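Local coordinates for protein cDNA FLJ56608, highly similar to Homo sapiens chloride channel, calcium activated, family member 1 (CLCA1), mRNA (Homo sapiens, PDB 6PYO) that may mediate calcium-activated chloride conductance and regulate mucus production by goblet cells, the part described here being its calcium-binding von Willebrand factor type A domain, at residues Val12-Ser16 with Gly17-Thr21; Ser86-Ser89 with Gly90-Ala94. One frame throughout, in Å; residues are numbered along the deposited sequence.

Overall arrangement
Both contacts are local turns of the chain within one von Willebrand factor type A domain, a central, mostly parallel sheet flanked by helices. Contact 1 (Val12-Ser16 with Gly17-Thr21) is the metal-binding loop at the end of strand 8-14, where Ser16 and Ser18 bind a calcium ion. Contact 2 (Ser86-Ser89 with Gly90-Ala94) is the first part of helix 87-99, which begins just after Thr85, the third protein ligand of the same ion. Their centres are about 14 Å apart, yet they touch: Val12 CG2 of the strand packs 3.6 Å from Ala94 CB of the helix. The side chain of Ile87 lies about 8 Å from the calcium ion.

Contact 1 of 2, residues Val12-Ser16 with Gly17-Thr21; sequences VLDKS and GSMAT. With CA (calcium ion), chain C.
Ser16 and Met19 face each other round a tight turn, with Asp14, at the end of the strand, touching both. Met19 N gives its hydrogen to Ser16 O at 2.9 Å, rising well above the carbonyl plane with a bent N-H...O angle of 140°, as the chain turns into the short 3-10 segment 17-20. Serine suits position 16 because its short hydroxyl, set between the backbone N and the carbonyl carbon (chi1 65°), can serve two partners. Ser16 OG binds the calcium ion at 2.3 Å. Ser16 OG also donates to Asp14 OD1 at 2.6 Å, on that oxygen's syn lone pair. Asp14 OD1 accepts from Ser16 N as well, at 2.9 Å, closing an Asx turn, while Asp14 OD2 is hydrogen-bonded to Thr113 OG1. Ser18 OG, hydrogen-bonded to Asp114 OD2, binds the ion at 2.1 Å; two waters and Thr85 complete the observed sphere. This is the DxSxS arrangement of the metal-ion-dependent adhesion site, Asp14 acting from the second shell. Flexible Met19 bends at chi2 and chi3 across the aspartate, Met19 CG 3.3 Å from Asp14 OD1. Beyond the turn, Met19 packs on Arg24 and Leu28 of helix 24-39, and strand 8-14 runs between strands 45-51 and 108-113.

Contact 2 of 2, residues Ser86-Ser89 with Gly90-Ala94; sequences SICS and GLRSA
Ile87 and Leu91 lie side by side, one helical turn apart and pointing the same way, with Ile87 CG2 3.8 Å from Leu91 CD1. Between their backbones, Leu91 N donates to Ile87 O at 2.9 Å, one of four successive i to i+4 bonds. Arg92 N reaches Cys88 O almost straight (174°), and Ser93 N reaches Ser89 O; the first, from Gly90 N to Ser86 O, is longer at 3.3 Å. Ser86 holds the N-cap position, a common place for serine. Ser86 OG and Ser89 OG share a hydrogen bond of 2.5 Å, in which either could be the donor. The amide of Ile87 is satisfied by Asp117 OD2. This is the opening of helix 87-99, which lies against the central sheet of the von Willebrand factor type A fold. Its apolar side carries Ile87 onto Leu111 and Thr113 and Leu91 onto Ile109, all of strand 108-113. An alanine in place of Leu91 would probably open a gap between Ile87 and Ile109 and cost the helix part of its grip on that strand. Elsewhere on the helix, Cys88 is joined to Cys123 by a disulfide, and Cys88 CB sits over one face of the Arg92 guanidinium, 3.9 Å from Arg92 NH1 and offset toward the rim. Arginine's extended chain from CG to NE carries its charge to a salt bridge between NH2 and Glu126. At the guanidinium edge, Arg92 NH1 donates in plane to water 3 at 2.7 Å, and that water makes a weak bond to Ser89 OG.

Contact 1 of 2, residues Val12-Ser16 with Gly17-Thr21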
ATOM      1  N   VAL A  12       0.748  -1.155   0.751  1.00 33.43           N
ATOM      2  CA  VAL A  12       0.130  -0.963   2.055  1.00 40.50           C
ATOM      3  C   VAL A  12      -1.167  -1.759   2.037  1.00 35.27           C
ATOM      4  O   VAL A  12      -2.092  -1.457   1.265  1.00 35.81           O
ATOM      5  CB  VAL A  12      -0.093   0.516   2.369  1.00 35.82           C
ATOM      6  CG1 VAL A  12      -0.709   0.659   3.742  1.00 36.50           C
ATOM      7  CG2 VAL A  12       1.251   1.235   2.326  1.00 30.63           C
ATOM      8  N   LEU A  13      -1.198  -2.823   2.834  1.00 32.89           N
ATOM      9  CA  LEU A  13      -2.158  -3.899   2.642  1.00 31.76           C
ATOM     10  C   LEU A  13      -3.026  -4.014   3.892  1.00 29.82           C
ATOM     11  O   LEU A  13      -2.515  -4.307   4.976  1.00 31.94           O
ATOM     12  CB  LEU A  13      -1.433  -5.211   2.364  1.00 38.22           C
ATOM     13  CG  LEU A  13      -0.469  -5.160   1.178  1.00 37.06           C
ATOM     14  CD1 LEU A  13       0.232  -6.477   1.059  1.00 41.64           C
ATOM     15  CD2 LEU A  13      -1.205  -4.814  -0.093  1.00 41.90           C
ATOM     16  N   ASP A  14      -4.328  -3.869   3.711  1.00 32.64           N
ATOM     17  CA  ASP A  14      -5.307  -3.972   4.790  1.00 32.73           C
ATOM     18  C   ASP A  14      -5.547  -5.440   5.120  1.00 33.42           C
ATOM     19  O   ASP A  14      -6.068  -6.192   4.284  1.00 37.78           O
ATOM     20  CB  ASP A  14      -6.573  -3.274   4.315  1.00 35.93           C
ATOM     21  CG  ASP A  14      -7.618  -3.112   5.405  1.00 43.74           C
ATOM     22  OD1 ASP A  14      -7.591  -3.885   6.389  1.00 31.83           O
ATOM     23  OD2 ASP A  14      -8.467  -2.214   5.220  1.00 34.71           O
ATOM     24  N   LYS A  15      -5.126  -5.872   6.324  1.00 38.65           N
ATOM     25  CA  LYS A  15      -5.422  -7.215   6.805  1.00 37.37           C
ATOM     26  C   LYS A  15      -6.399  -7.193   7.990  1.00 43.96           C
ATOM     27  O   LYS A  15      -6.422  -8.140   8.787  1.00 42.62           O
ATOM     28  CB  LYS A  15      -4.138  -7.974   7.181  1.00 33.73           C
ATOM     29  CG  LYS A  15      -3.294  -7.261   8.248  1.00 38.32           C
ATOM     30  CD  LYS A  15      -2.642  -8.190   9.250  1.00 52.59           C
ATOM     31  CE  LYS A  15      -3.627  -9.121   9.944  1.00 47.30           C
ATOM     32  NZ  LYS A  15      -4.218  -8.517  11.173  1.00 45.16           N
ATOM     33  N   SER A  16      -7.200  -6.133   8.122  1.00 41.48           N
ATOM     34  CA  SER A  16      -8.095  -5.964   9.263  1.00 40.19           C
ATOM     35  C   SER A  16      -9.256  -6.948   9.182  1.00 38.68           C
ATOM     36  O   SER A  16      -9.475  -7.606   8.166  1.00 37.39           O
ATOM     37  CB  SER A  16      -8.599  -4.525   9.324  1.00 39.72           C
ATOM     38  OG  SER A  16      -9.415  -4.183   8.203  1.00 37.51           O
ATOM     39  N   GLY A  17     -10.042  -7.019  10.272  1.00 45.89           N
ATOM     40  CA  GLY A  17     -11.095  -8.022  10.344  1.00 35.29           C
ATOM     41  C   GLY A  17     -12.153  -7.888   9.266  1.00 34.95           C
ATOM     42  O   GLY A  17     -12.684  -8.893   8.784  1.00 40.58           O
ATOM     43  N   SER A  18     -12.503  -6.646   8.893  1.00 41.00           N
ATOM     44  CA  SER A  18     -13.484  -6.456   7.827  1.00 42.16           C
ATOM     45  C   SER A  18     -13.053  -7.143   6.547  1.00 43.74           C
ATOM     46  O   SER A  18     -13.901  -7.519   5.733  1.00 46.75           O
ATOM     47  CB  SER A  18     -13.725  -4.974   7.524  1.00 46.96           C
ATOM     48  OG  SER A  18     -12.527  -4.251   7.267  1.00 35.98           O
ATOM     49  N   MET A  19     -11.745  -7.273   6.327  1.00 42.56           N
ATOM     50  CA  MET A  19     -11.251  -7.894   5.109  1.00 42.83           C
ATOM     51  C   MET A  19     -11.585  -9.372   5.046  1.00 48.91           C
ATOM     52  O   MET A  19     -11.464  -9.970   3.973  1.00 44.59           O
ATOM     53  CB  MET A  19      -9.737  -7.664   5.005  1.00 35.49           C
ATOM     54  CG  MET A  19      -9.386  -6.201   4.778  1.00 42.18           C
ATOM     55  SD  MET A  19      -9.951  -5.586   3.150  1.00 42.26           S
ATOM     56  CE  MET A  19      -8.718  -6.380   2.131  1.00 38.77           C
ATOM     57  N   ALA A  20     -12.018  -9.972   6.165  1.00 45.65           N
ATOM     58  CA  ALA A  20     -12.466 -11.358   6.142  1.00 42.77           C
ATOM     59  C   ALA A  20     -13.792 -11.501   5.412  1.00 45.58           C
ATOM     60  O   ALA A  20     -14.147 -12.612   5.015  1.00 49.28           O
ATOM     61  CB  ALA A  20     -12.586 -11.910   7.567  1.00 46.97           C
ATOM     62  N   THR A  21     -14.519 -10.406   5.211  1.00 46.73           N
ATOM     63  CA  THR A  21     -15.807 -10.472   4.533  1.00 61.25           C
ATOM     64  C   THR A  21     -15.640 -10.909   3.088  1.00 63.03           C
ATOM     65  O   THR A  21     -14.731 -10.452   2.388  1.00 58.87           O
ATOM     66  CB  THR A  21     -16.501  -9.111   4.532  1.00 55.69           C
ATOM     67  OG1 THR A  21     -16.638  -8.626   5.853  1.00 57.63           O
ATOM     68  CG2 THR A  21     -17.887  -9.204   3.897  1.00 73.29           C
TER
HETATM   69 CA    CA C 701     -11.365  -2.905   8.451  1.00 38.97          CA
HETATM   70  O   HOH W   1     -13.260  -1.521   8.968  1.00 46.14           O
HETATM   71  O   HOH W   2     -10.643  -1.848   6.462  1.00 36.31           O

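Contact 2 of 2, residues Ser86-Ser89 with Gly90-Ala94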
ATOM      1  N   SER A  86      -6.576   0.871  10.719  1.00 38.74           N
ATOM      2  CA  SER A  86      -6.005   2.220  10.692  1.00 39.07           C
ATOM      3  C   SER A  86      -5.209   2.391   9.386  1.00 36.96           C
ATOM      4  O   SER A  86      -4.021   2.068   9.312  1.00 36.80           O
ATOM      5  CB  SER A  86      -5.146   2.484  11.920  1.00 41.47           C
ATOM      6  OG  SER A  86      -4.561   3.772  11.846  1.00 42.81           O
ATOM      7  N   ILE A  87      -5.883   2.926   8.365  1.00 36.71           N
ATOM      8  CA  ILE A  87      -5.185   3.256   7.124  1.00 40.74           C
ATOM      9  C   ILE A  87      -4.006   4.161   7.429  1.00 36.04           C
ATOM     10  O   ILE A  87      -2.903   3.981   6.896  1.00 37.68           O
ATOM     11  CB  ILE A  87      -6.151   3.887   6.104  1.00 44.17           C
ATOM     12  CG1 ILE A  87      -7.068   2.782   5.576  1.00 45.79           C
ATOM     13  CG2 ILE A  87      -5.345   4.568   5.000  1.00 46.51           C
ATOM     14  CD1 ILE A  87      -8.113   3.232   4.605  1.00 50.66           C
ATOM     15  N   CYS A  88      -4.210   5.134   8.321  1.00 38.85           N
ATOM     16  CA  CYS A  88      -3.175   6.124   8.573  1.00 41.05           C
ATOM     17  C   CYS A  88      -1.944   5.496   9.185  1.00 41.50           C
ATOM     18  O   CYS A  88      -0.821   5.891   8.845  1.00 43.89           O
ATOM     19  CB  CYS A  88      -3.710   7.262   9.451  1.00 47.83           C
ATOM     20  SG  CYS A  88      -4.750   8.438   8.499  1.00 66.87           S
ATOM     21  N   SER A  89      -2.115   4.502  10.077  1.00 37.13           N
ATOM     22  CA  SER A  89      -0.942   3.795  10.590  1.00 45.53           C
ATOM     23  C   SER A  89      -0.158   3.134   9.463  1.00 36.40           C
ATOM     24  O   SER A  89       1.078   3.073   9.506  1.00 35.30           O
ATOM     25  CB  SER A  89      -1.327   2.698  11.599  1.00 42.41           C
ATOM     26  OG  SER A  89      -2.210   3.187  12.581  1.00 52.24           O
ATOM     27  N   GLY A  90      -0.877   2.524   8.508  1.00 34.04           N
ATOM     28  CA  GLY A  90      -0.213   1.866   7.406  1.00 39.18           C
ATOM     29  C   GLY A  90       0.543   2.848   6.526  1.00 37.46           C
ATOM     30  O   GLY A  90       1.668   2.575   6.113  1.00 36.77           O
ATOM     31  N   LEU A  91      -0.051   4.025   6.261  1.00 37.77           N
ATOM     32  CA  LEU A  91       0.628   5.020   5.428  1.00 35.11           C
ATOM     33  C   LEU A  91       1.838   5.620   6.141  1.00 43.14           C
ATOM     34  O   LEU A  91       2.917   5.753   5.547  1.00 40.47           O
ATOM     35  CB  LEU A  91      -0.350   6.106   4.999  1.00 34.51           C
ATOM     36  CG  LEU A  91      -1.543   5.658   4.167  1.00 38.40           C
ATOM     37  CD1 LEU A  91      -2.493   6.821   3.901  1.00 38.79           C
ATOM     38  CD2 LEU A  91      -1.090   5.008   2.851  1.00 40.65           C
ATOM     39  N   ARG A  92       1.700   5.966   7.419  1.00 42.63           N
ATOM     40  CA  ARG A  92       2.856   6.461   8.168  1.00 43.15           C
ATOM     41  C   ARG A  92       3.987   5.446   8.144  1.00 42.46           C
ATOM     42  O   ARG A  92       5.162   5.803   7.962  1.00 43.46           O
ATOM     43  CB  ARG A  92       2.455   6.783   9.621  1.00 47.02           C
ATOM     44  CG  ARG A  92       1.777   8.135   9.836  1.00 53.83           C
ATOM     45  CD  ARG A  92       0.944   8.178  11.134  1.00 56.08           C
ATOM     46  NE  ARG A  92      -0.051   9.243  11.060  1.00 64.73           N
ATOM     47  CZ  ARG A  92      -1.205   9.262  11.717  1.00 57.36           C
ATOM     48  NH1 ARG A  92      -1.533   8.269  12.529  1.00 61.55           N
ATOM     49  NH2 ARG A  92      -2.036  10.284  11.543  1.00 58.69           N
ATOM     50  N   SER A  93       3.658   4.167   8.360  1.00 39.07           N
ATOM     51  CA  SER A  93       4.698   3.143   8.302  1.00 44.02           C
ATOM     52  C   SER A  93       5.335   3.055   6.912  1.00 38.45           C
ATOM     53  O   SER A  93       6.552   2.887   6.784  1.00 37.63           O
ATOM     54  CB  SER A  93       4.102   1.807   8.715  1.00 41.38           C
ATOM     55  OG  SER A  93       5.036   0.778   8.560  1.00 44.52           O
ATOM     56  N   ALA A  94       4.533   3.166   5.852  1.00 40.34           N
ATOM     57  CA  ALA A  94       5.099   3.183   4.504  1.00 36.81           C
ATOM     58  C   ALA A  94       6.098   4.328   4.341  1.00 35.49           C
ATOM     59  O   ALA A  94       7.199   4.150   3.789  1.00 33.36           O
ATOM     60  CB  ALA A  94       3.968   3.269   3.487  1.00 34.35           C
TER
HETATM   61  O   HOH W   3      -0.384   5.893  13.270  1.00 49.27           O